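Side-chain contacts in ICChI, a glycosylated chitinase (PDB 6IDN), which has chitinase and lysozyme activity and probably hydrolyses chitin and related polysaccharides through a family 18 TIM barrel: residues Val96-Tyr99 with Leu100-Asn103; Gly107-Glu110 with Ser111-Leu114; Tyr85-Ser89 with Arg90-Ala94; Asn131-Tyr134 with Asp135-Ala138. One frame throughout, in Å; residues are numbered along the deposited sequence.

Contact 1 of 4, residues Val96-Tyr99 with Leu100-Asn103; sequences VAQY and LWNN
Two N-H groups of N103 grip the backbone O of Y99. N103 N reaches Y99 O at 2.9 Å, the usual bond of one helical turn. The side-chain amide adds a second bond, from N103 ND2 to Y99 O at 3.0 Å. This O lies almost exactly in the plane of the N103 amide, and the two bonds from one residue fix the rotation of the amide. N103 CG stands beside its own backbone N (chi1 -78°), which folds the amide back toward Y99. The side chains of Y99 and N103 cross at about a right angle, though ring and amide planes are only 31° apart. N103 CB lies over one face of the ring, offset toward its rim, and N103 ND2 lies 3.1 Å from Y99 CD1. The other end of the amide, N103 OD1, is held by the hydroxyl of S109. A second amide pair is less well aligned. Q98 NE2 donates to N102 OD1 at 3.3 Å, but it comes from above the carbonyl plane and misses the lone pairs. The chain of Q98 bends at chi2 (70°) to bring NE2 there.

The buried side is apolar. V96 and L100 lie side by side, with V96 CG1 4.1 Å from L100 CD1. L100 CD2 also touches Y99 CD2 at 3.8 Å. L100 packs on L76 and L78 of strand 73-80, while A97 meets helix 134-148. This is the C-terminal end of a beta-alpha-beta crossover helix in a TIM barrel, between parallel strands 73-80 and 121-126.

Contact 2 of 4, residues Gly107-Glu110 with Ser111-Leu114; sequences GQSE and SRPL. With CA (calcium ion), chain F.
S111, R112 and S109 carry this turn. S109 OG accepts the backbone N-H of S111 at 3.1 Å, so the serine side chain reaches forward past E110. A side-chain oxygen bonded to the N-H two residues ahead makes this an ST turn. The bond is somewhat bent, with an angle of 138° at the hydrogen. The same hydroxyl also meets N103 at the helix end. S109 OG lies 3.1 Å from the backbone O of S111 as well. S111 turns its own side chain elsewhere, and its OG is bonded to NZ of K58.

R112 runs back alongside the first half of the turn. R112 CG passes S109 OG at 3.7 Å. The chain then bends at chi3 (52°), and R112 NH1 comes to 3.0 Å from G107 O. The guanidinium is held mainly by backbone oxygens from before and after the turn: NE bonds to G115 O and NH1 to L105 O, with weaker bonds from NH1 to N102 O and from NH2 to E117 O. The buried arginine draws carbonyl groups of the helix end and of the following loop around one cation.

The solvent side differs. E110 is exposed, and the side-chain end of Q108 lies at a calcium ion that D116 also binds.

The turn belongs to the long loop between helix 90-103 and strand 121-126. A backbone hydrogen bond joins G107 to W101, and L114 packs on helix 60-69.

Contact 3 of 4, residues Tyr85-Ser89 with Arg90-Ala94; sequences YYLSS and RDDAA
S89 is the N-cap of helix 90-103, and S89 OG accepts the N-H of D92 at 2.9 Å. The hydroxyl reaches it from a position between its own backbone N and carbonyl carbon (chi1 71°). D92 answers in the other direction. D92 OD2 accepts the N-H of S88 at 3.0 Å, on the anti side of the carboxylate and somewhat out of its plane. The exchange resembles a capping box, but the returning bond goes to the residue before the N-cap. S89 O also takes the N-H of A93, which starts the regular helical bonding.

Further out, H38 holds the carboxylate in place. Its backbone N-H is bonded to D92 OD2, so that oxygen is gripped by two N-H groups. Both would probably stabilise its negative charge. H38 also stacks on the ring of Y86 and bonds through ND1 to Y86 O, which ties the loop before the cap to H38. Y134 and T136 of helix 134-148 pack on L87 and A93. L87 lies obliquely across D92, and its CD1 methyl ends 4.3 Å from A93 CB.

Contact 4 of 4, residues Asn131-Tyr134 with Asp135-Ala138; sequences NDYY and DTLA
Y134 and L137 form the tight part of this helix start. Their side chains lie side by side and point the same way. L137 CD2 meets the edge of the Y134 ring, near its plane, at 4.1 Å from Y134 CD1. L137 CG lies anti to the backbone N (chi1 177°), which sends the leucine back alongside the ring. The backbone beneath is already regular. L137 N bonds to Y133 O at 2.9 Å, and A138 N bonds to Y134 O at 3.0 Å.

The other side is looser and wetter. Y133 is the N-cap residue, with a positive phi of 75°, and its side chain gives no capping oxygen. D135 stands in partly. D135 OD1 accepts the N-H of T136 at 2.9 Å, but the bond is bent and weak. With chi1 at 50°, the carboxylate tucks in over its own backbone and meets that N-H. The same oxygen lies close over Y133, 3.4 Å from Y133 CA. A water joins the two residues, accepting from Y133 N and donating to D135 OD1. The Y133 ring takes little part here. T136 OG1 approaches only its edge, 4.4 Å from Y133 CD1.

This is the end of the loop between strand 121-126 and helix 134-148. Y134 and L137 lie against F124 of that strand, and A138 does too. L137 also touches V96 and A97, and T136 meets R90 and A93, all on helix 90-103. D135 touches T173 and E169, the latter on helix 168-171.

Contact 3 comes first along the chain. It closes the turn from strand 84-85 into helix 90-103. Contact 1 follows at the far end of the same helix, and V96 touches L87 between them. Contact 2 then shapes the loop after the helix and joins contact 1 through N103 and S109 and through W101 and G107. Contact 4 opens the next helix, 134-148, after strand 121-126. The four run in series, and none nests in or crosses another. Contacts 3 and 4 pack together, their centres about 7 Å apart, and L137 also reaches contact 1. Adjacent barrel helices 90-103 and 134-148 are thereby joined, while contact 2 stays apart from contacts 3 and 4.

Contact 1 of 4, residues Val96-Tyr99 with Leu100-Asn103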
loop_
_atom_site.group_PDB
_atom_site.type_symbol
_atom_site.label_atom_id
_atom_site.label_comp_id
_atom_site.label_asym_id
_atom_site.label_seq_id
_atom_site.Cartn_x
_atom_site.Cartn_y
_atom_site.Cartn_z
ATOM N N VAL A 96 7.457 1.815 17.293
ATOM C CA VAL A 96 7.041 1.020 16.139
ATOM C C VAL A 96 7.874 1.384 14.915
ATOM O O VAL A 96 8.227 0.513 14.107
ATOM C CB VAL A 96 5.533 1.217 15.894
ATOM C CG1 VAL A 96 5.095 0.585 14.587
ATOM C CG2 VAL A 96 4.749 0.614 17.046
ATOM N N ALA A 97 8.190 2.669 14.746
ATOM C CA ALA A 97 9.038 3.062 13.625
ATOM C C ALA A 97 10.380 2.366 13.709
ATOM O O ALA A 97 10.908 1.865 12.707
ATOM C CB ALA A 97 9.243 4.584 13.620
ATOM N N GLN A 98 10.951 2.315 14.911
ATOM C CA GLN A 98 12.246 1.657 15.085
ATOM C C GLN A 98 12.135 0.174 14.781
ATOM O O GLN A 98 13.012 -0.404 14.132
ATOM C CB GLN A 98 12.738 1.886 16.512
ATOM C CG GLN A 98 14.161 1.512 16.705
ATOM C CD GLN A 98 15.085 2.463 15.998
ATOM O OE1 GLN A 98 15.126 3.656 16.298
ATOM N NE2 GLN A 98 15.810 1.948 15.012
ATOM N N TYR A 99 11.056 -0.465 15.253
ATOM C CA TYR A 99 10.827 -1.865 14.947
ATOM C C TYR A 99 10.786 -2.088 13.447
ATOM O O TYR A 99 11.376 -3.045 12.937
ATOM C CB TYR A 99 9.505 -2.357 15.582
ATOM C CG TYR A 99 8.989 -3.642 14.938
ATOM C CD1 TYR A 99 9.434 -4.883 15.362
ATOM C CD2 TYR A 99 8.071 -3.605 13.890
ATOM C CE1 TYR A 99 8.981 -6.055 14.764
ATOM C CE2 TYR A 99 7.619 -4.771 13.281
ATOM C CZ TYR A 99 8.079 -5.992 13.729
ATOM O OH TYR A 99 7.624 -7.158 13.134
ATOM N N LEU A 100 10.053 -1.231 12.729
ATOM C CA LEU A 100 9.941 -1.400 11.286
ATOM C C LEU A 100 11.295 -1.215 10.621
ATOM O O LEU A 100 11.666 -1.982 9.722
ATOM C CB LEU A 100 8.919 -0.416 10.716
ATOM C CG LEU A 100 7.501 -0.661 11.212
ATOM C CD1 LEU A 100 6.628 0.508 10.806
ATOM C CD2 LEU A 100 6.945 -1.936 10.622
ATOM N N TRP A 101 12.047 -0.198 11.044
ATOM C CA TRP A 101 13.370 0.021 10.470
ATOM C C TRP A 101 14.268 -1.184 10.726
ATOM O O TRP A 101 14.949 -1.681 9.815
ATOM C CB TRP A 101 13.998 1.303 11.048
ATOM C CG TRP A 101 15.432 1.448 10.648
ATOM C CD1 TRP A 101 16.521 1.172 11.416
ATOM C CD2 TRP A 101 15.930 1.868 9.375
ATOM N NE1 TRP A 101 17.676 1.392 10.694
ATOM C CE2 TRP A 101 17.334 1.822 9.440
ATOM C CE3 TRP A 101 15.324 2.292 8.188
ATOM C CZ2 TRP A 101 18.142 2.172 8.364
ATOM C CZ3 TRP A 101 16.132 2.626 7.112
ATOM C CH2 TRP A 101 17.523 2.574 7.212
ATOM N N ASN A 102 14.271 -1.678 11.964
ATOM C CA ASN A 102 15.196 -2.742 12.341
ATOM C C ASN A 102 14.825 -4.071 11.706
ATOM O O ASN A 102 15.710 -4.898 11.445
ATOM C CB ASN A 102 15.216 -2.894 13.862
ATOM C CG ASN A 102 15.931 -1.759 14.556
ATOM O OD1 ASN A 102 16.680 -1.004 13.939
ATOM N ND2 ASN A 102 15.717 -1.646 15.857
ATOM N N ASN A 103 13.532 -4.317 11.491
ATOM C CA ASN A 103 13.099 -5.650 11.098
ATOM C C ASN A 103 12.781 -5.776 9.616
ATOM O O ASN A 103 12.898 -6.882 9.066
ATOM C CB ASN A 103 11.888 -6.073 11.934
ATOM C CG ASN A 103 12.285 -6.520 13.326
ATOM O OD1 ASN A 103 12.648 -7.679 13.528
ATOM N ND2 ASN A 103 12.250 -5.598 14.289
#

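Contact 2 of 4, residues Gly107-Glu110 with Ser111-Leu114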
loop_
_atom_site.group_PDB
_atom_site.type_symbol
_atom_site.label_atom_id
_atom_site.label_comp_id
_atom_site.label_asym_id
_atom_site.label_seq_id
_atom_site.Cartn_x
_atom_site.Cartn_y
_atom_site.Cartn_z
ATOM N N GLY A 107 17.802 -1.595 9.012
ATOM C CA GLY A 107 18.433 -1.838 10.293
ATOM C C GLY A 107 18.653 -3.315 10.549
ATOM O O GLY A 107 18.544 -4.153 9.646
ATOM N N GLN A 108 18.932 -3.645 11.809
ATOM C CA GLN A 108 19.150 -5.022 12.238
ATOM C C GLN A 108 18.290 -5.331 13.454
ATOM O O GLN A 108 18.135 -4.488 14.340
ATOM C CB GLN A 108 20.627 -5.273 12.605
ATOM C CG GLN A 108 21.615 -5.033 11.471
ATOM C CD GLN A 108 21.418 -5.976 10.298
ATOM O OE1 GLN A 108 21.111 -7.164 10.472
ATOM N NE2 GLN A 108 21.628 -5.462 9.102
ATOM N N SER A 109 17.775 -6.554 13.524
ATOM C CA SER A 109 17.110 -7.034 14.725
ATOM C C SER A 109 17.678 -8.399 15.082
ATOM O O SER A 109 18.594 -8.907 14.425
ATOM C CB SER A 109 15.591 -7.107 14.531
ATOM O OG SER A 109 15.270 -8.219 13.705
ATOM N N GLU A 110 17.147 -8.995 16.152
ATOM C CA GLU A 110 17.596 -10.329 16.507
ATOM C C GLU A 110 17.133 -11.359 15.488
ATOM O O GLU A 110 17.751 -12.428 15.386
ATOM C CB GLU A 110 17.123 -10.682 17.922
ATOM C CG GLU A 110 17.610 -9.658 18.962
ATOM C CD GLU A 110 17.171 -9.948 20.392
ATOM O OE1 GLU A 110 16.719 -11.084 20.668
ATOM O OE2 GLU A 110 17.297 -9.029 21.243
ATOM N N SER A 111 16.092 -11.045 14.718
ATOM C CA SER A 111 15.625 -11.946 13.664
ATOM C C SER A 111 14.698 -11.165 12.746
ATOM O O SER A 111 13.612 -10.753 13.170
ATOM C CB SER A 111 14.923 -13.160 14.261
ATOM O OG SER A 111 14.373 -13.968 13.234
ATOM N N ARG A 112 15.124 -10.955 11.500
ATOM C CA ARG A 112 14.301 -10.236 10.532
ATOM C C ARG A 112 13.346 -11.209 9.854
ATOM O O ARG A 112 13.804 -12.219 9.298
ATOM C CB ARG A 112 15.171 -9.539 9.504
ATOM C CG ARG A 112 16.014 -8.384 10.081
ATOM C CD ARG A 112 16.987 -7.812 9.067
ATOM N NE ARG A 112 16.322 -7.462 7.813
ATOM C CZ ARG A 112 15.871 -6.245 7.519
ATOM N NH1 ARG A 112 16.007 -5.232 8.386
ATOM N NH2 ARG A 112 15.282 -6.040 6.346
ATOM N N PRO A 113 12.030 -10.968 9.896
ATOM C CA PRO A 113 11.070 -11.981 9.427
ATOM C C PRO A 113 11.229 -12.373 7.971
ATOM O O PRO A 113 10.951 -13.528 7.630
ATOM C CB PRO A 113 9.713 -11.310 9.678
ATOM C CG PRO A 113 9.968 -10.365 10.809
ATOM C CD PRO A 113 11.364 -9.836 10.559
ATOM N N LEU A 114 11.643 -11.456 7.096
ATOM C CA LEU A 114 11.776 -11.749 5.674
ATOM C C LEU A 114 13.233 -11.803 5.226
ATOM O O LEU A 114 13.518 -11.635 4.034
ATOM C CB LEU A 114 11.011 -10.713 4.844
ATOM C CG LEU A 114 9.569 -10.443 5.275
ATOM C CD1 LEU A 114 8.932 -9.365 4.391
ATOM C CD2 LEU A 114 8.738 -11.723 5.228
HETATM CA CA CA F . 21.167 -7.334 7.945
#

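Contact 3 of 4, residues Tyr85-Ser89 with Arg90-Ala94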
loop_
_atom_site.group_PDB
_atom_site.type_symbol
_atom_site.label_atom_id
_atom_site.label_comp_id
_atom_site.label_asym_id
_atom_site.label_seq_id
_atom_site.Cartn_x
_atom_site.Cartn_y
_atom_site.Cartn_z
ATOM N N TYR A 85 -4.362 -3.641 15.784
ATOM C CA TYR A 85 -3.328 -2.620 15.668
ATOM C C TYR A 85 -3.892 -1.255 16.028
ATOM O O TYR A 85 -5.054 -0.959 15.746
ATOM C CB TYR A 85 -2.714 -2.612 14.262
ATOM C CG TYR A 85 -3.690 -2.361 13.133
ATOM C CD1 TYR A 85 -4.314 -3.408 12.480
ATOM C CD2 TYR A 85 -3.935 -1.067 12.669
ATOM C CE1 TYR A 85 -5.194 -3.179 11.433
ATOM C CE2 TYR A 85 -4.809 -0.836 11.621
ATOM C CZ TYR A 85 -5.430 -1.888 10.998
ATOM O OH TYR A 85 -6.284 -1.655 9.952
ATOM N N TYR A 86 -3.047 -0.459 16.680
ATOM C CA TYR A 86 -3.264 0.944 17.012
ATOM C C TYR A 86 -2.067 1.422 17.820
ATOM O O TYR A 86 -1.349 0.625 18.435
ATOM C CB TYR A 86 -4.555 1.176 17.801
ATOM C CG TYR A 86 -4.645 0.434 19.115
ATOM C CD1 TYR A 86 -4.175 1.007 20.281
ATOM C CD2 TYR A 86 -5.208 -0.836 19.190
ATOM C CE1 TYR A 86 -4.250 0.340 21.498
ATOM C CE2 TYR A 86 -5.296 -1.507 20.403
ATOM C CZ TYR A 86 -4.806 -0.919 21.549
ATOM O OH TYR A 86 -4.899 -1.587 22.757
ATOM N N LEU A 87 -1.854 2.732 17.807
ATOM C CA LEU A 87 -0.737 3.353 18.500
ATOM C C LEU A 87 -1.262 4.069 19.733
ATOM O O LEU A 87 -2.310 4.714 19.681
ATOM C CB LEU A 87 -0.032 4.343 17.584
ATOM C CG LEU A 87 0.419 3.731 16.260
ATOM C CD1 LEU A 87 0.792 4.837 15.293
ATOM C CD2 LEU A 87 1.598 2.773 16.469
ATOM N N SER A 88 -0.521 3.976 20.835
ATOM C CA SER A 88 -1.037 4.486 22.096
ATOM C C SER A 88 -0.466 5.843 22.510
ATOM O O SER A 88 -1.027 6.467 23.425
ATOM C CB SER A 88 -0.795 3.459 23.215
ATOM O OG SER A 88 0.573 3.107 23.298
ATOM N N SER A 89 0.593 6.328 21.857
ATOM C CA SER A 89 1.277 7.547 22.288
ATOM C C SER A 89 2.306 7.937 21.239
ATOM O O SER A 89 2.614 7.162 20.330
ATOM C CB SER A 89 1.975 7.353 23.628
ATOM O OG SER A 89 3.094 6.506 23.472
ATOM N N ARG A 90 2.870 9.139 21.393
ATOM C CA ARG A 90 3.969 9.539 20.507
ATOM C C ARG A 90 5.164 8.609 20.674
ATOM O O ARG A 90 5.822 8.244 19.689
ATOM C CB ARG A 90 4.410 10.984 20.791
ATOM C CG ARG A 90 3.422 12.102 20.483
ATOM C CD ARG A 90 4.074 13.480 20.708
ATOM N NE ARG A 90 5.220 13.622 19.822
ATOM C CZ ARG A 90 5.176 14.157 18.606
ATOM N NH1 ARG A 90 4.040 14.656 18.126
ATOM N NH2 ARG A 90 6.279 14.183 17.863
ATOM N N ASP A 91 5.474 8.230 21.916
ATOM C CA ASP A 91 6.594 7.326 22.153
ATOM C C ASP A 91 6.330 5.950 21.557
ATOM O O ASP A 91 7.257 5.286 21.077
ATOM C CB ASP A 91 6.872 7.216 23.655
ATOM C CG ASP A 91 7.531 8.466 24.223
ATOM O OD1 ASP A 91 7.974 9.331 23.433
ATOM O OD2 ASP A 91 7.600 8.580 25.462
ATOM N N ASP A 92 5.072 5.500 21.584
ATOM C CA ASP A 92 4.727 4.222 20.970
ATOM C C ASP A 92 4.939 4.289 19.472
ATOM O O ASP A 92 5.437 3.334 18.856
ATOM C CB ASP A 92 3.270 3.868 21.279
ATOM C CG ASP A 92 2.908 2.439 20.868
ATOM O OD1 ASP A 92 3.717 1.512 21.116
ATOM O OD2 ASP A 92 1.814 2.251 20.293
ATOM N N ALA A 93 4.578 5.420 18.871
ATOM C CA ALA A 93 4.813 5.601 17.448
ATOM C C ALA A 93 6.300 5.528 17.133
ATOM O O ALA A 93 6.697 4.910 16.138
ATOM C CB ALA A 93 4.210 6.929 16.984
ATOM N N ALA A 94 7.148 6.138 17.976
ATOM C CA ALA A 94 8.585 6.067 17.706
ATOM C C ALA A 94 9.102 4.640 17.862
ATOM O O ALA A 94 9.975 4.205 17.097
ATOM C CB ALA A 94 9.367 7.033 18.610
#

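Contact 4 of 4, residues Asn131-Tyr134 with Asp135-Ala138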
loop_
_atom_site.group_PDB
_atom_site.type_symbol
_atom_site.label_atom_id
_atom_site.label_comp_id
_atom_site.label_asym_id
_atom_site.label_seq_id
_atom_site.Cartn_x
_atom_site.Cartn_y
_atom_site.Cartn_z
ATOM N N ASN A 131 -7.281 6.325 15.190
ATOM C CA ASN A 131 -6.575 7.036 14.135
ATOM C C ASN A 131 -5.352 7.799 14.632
ATOM O O ASN A 131 -4.642 8.388 13.814
ATOM C CB ASN A 131 -7.514 8.031 13.470
ATOM C CG ASN A 131 -7.779 9.222 14.352
ATOM O OD1 ASN A 131 -8.147 9.067 15.517
ATOM N ND2 ASN A 131 -7.537 10.421 13.825
ATOM N N ASP A 132 -5.084 7.806 15.929
ATOM C CA ASP A 132 -4.089 8.696 16.517
ATOM C C ASP A 132 -2.656 8.230 16.267
ATOM O O ASP A 132 -2.347 7.032 16.271
ATOM C CB ASP A 132 -4.313 8.825 18.034
ATOM C CG ASP A 132 -5.487 9.709 18.385
ATOM O OD1 ASP A 132 -5.978 10.424 17.483
ATOM O OD2 ASP A 132 -5.910 9.707 19.569
ATOM N N TYR A 133 -1.770 9.210 16.084
ATOM C CA TYR A 133 -0.299 9.080 16.071
ATOM C C TYR A 133 0.272 8.462 14.801
ATOM O O TYR A 133 1.494 8.249 14.740
ATOM C CB TYR A 133 0.218 8.303 17.290
ATOM C CG TYR A 133 -0.318 8.859 18.580
ATOM C CD1 TYR A 133 0.014 10.141 18.990
ATOM C CD2 TYR A 133 -1.163 8.112 19.373
ATOM C CE1 TYR A 133 -0.490 10.664 20.150
ATOM C CE2 TYR A 133 -1.678 8.623 20.529
ATOM C CZ TYR A 133 -1.329 9.895 20.931
ATOM O OH TYR A 133 -1.848 10.410 22.106
ATOM N N TYR A 134 -0.533 8.205 13.764
ATOM C CA TYR A 134 0.049 7.765 12.497
ATOM C C TYR A 134 0.835 8.887 11.829
ATOM O O TYR A 134 1.780 8.615 11.064
ATOM C CB TYR A 134 -1.058 7.229 11.579
ATOM C CG TYR A 134 -1.540 5.875 12.047
ATOM C CD1 TYR A 134 -0.710 4.770 11.961
ATOM C CD2 TYR A 134 -2.808 5.711 12.594
ATOM C CE1 TYR A 134 -1.128 3.522 12.406
ATOM C CE2 TYR A 134 -3.230 4.463 13.049
ATOM C CZ TYR A 134 -2.393 3.378 12.946
ATOM O OH TYR A 134 -2.812 2.147 13.392
ATOM N N ASP A 135 0.473 10.148 12.098
ATOM C CA ASP A 135 1.323 11.254 11.663
ATOM C C ASP A 135 2.707 11.163 12.297
ATOM O O ASP A 135 3.726 11.353 11.618
ATOM C CB ASP A 135 0.667 12.619 11.961
ATOM C CG ASP A 135 0.156 12.792 13.398
ATOM O OD1 ASP A 135 0.067 11.830 14.185
ATOM O OD2 ASP A 135 -0.208 13.955 13.729
ATOM N N THR A 136 2.765 10.866 13.596
ATOM C CA THR A 136 4.045 10.726 14.288
ATOM C C THR A 136 4.822 9.520 13.761
ATOM O O THR A 136 6.039 9.602 13.552
ATOM C CB THR A 136 3.795 10.622 15.804
ATOM O OG1 THR A 136 3.019 11.760 16.239
ATOM C CG2 THR A 136 5.097 10.580 16.593
ATOM N N LEU A 137 4.131 8.404 13.489
ATOM C CA LEU A 137 4.813 7.239 12.922
ATOM C C LEU A 137 5.465 7.587 11.587
ATOM O O LEU A 137 6.627 7.228 11.347
ATOM C CB LEU A 137 3.831 6.059 12.771
ATOM C CG LEU A 137 4.363 4.775 12.119
ATOM C CD1 LEU A 137 5.586 4.244 12.891
ATOM C CD2 LEU A 137 3.270 3.725 12.024
ATOM N N ALA A 138 4.744 8.305 10.713
ATOM C CA ALA A 138 5.329 8.698 9.433
ATOM C C ALA A 138 6.535 9.603 9.644
ATOM O O ALA A 138 7.558 9.457 8.960
ATOM C CB ALA A 138 4.286 9.394 8.556
HETATM O O HOH W 1 -2.156 12.102 16.010
#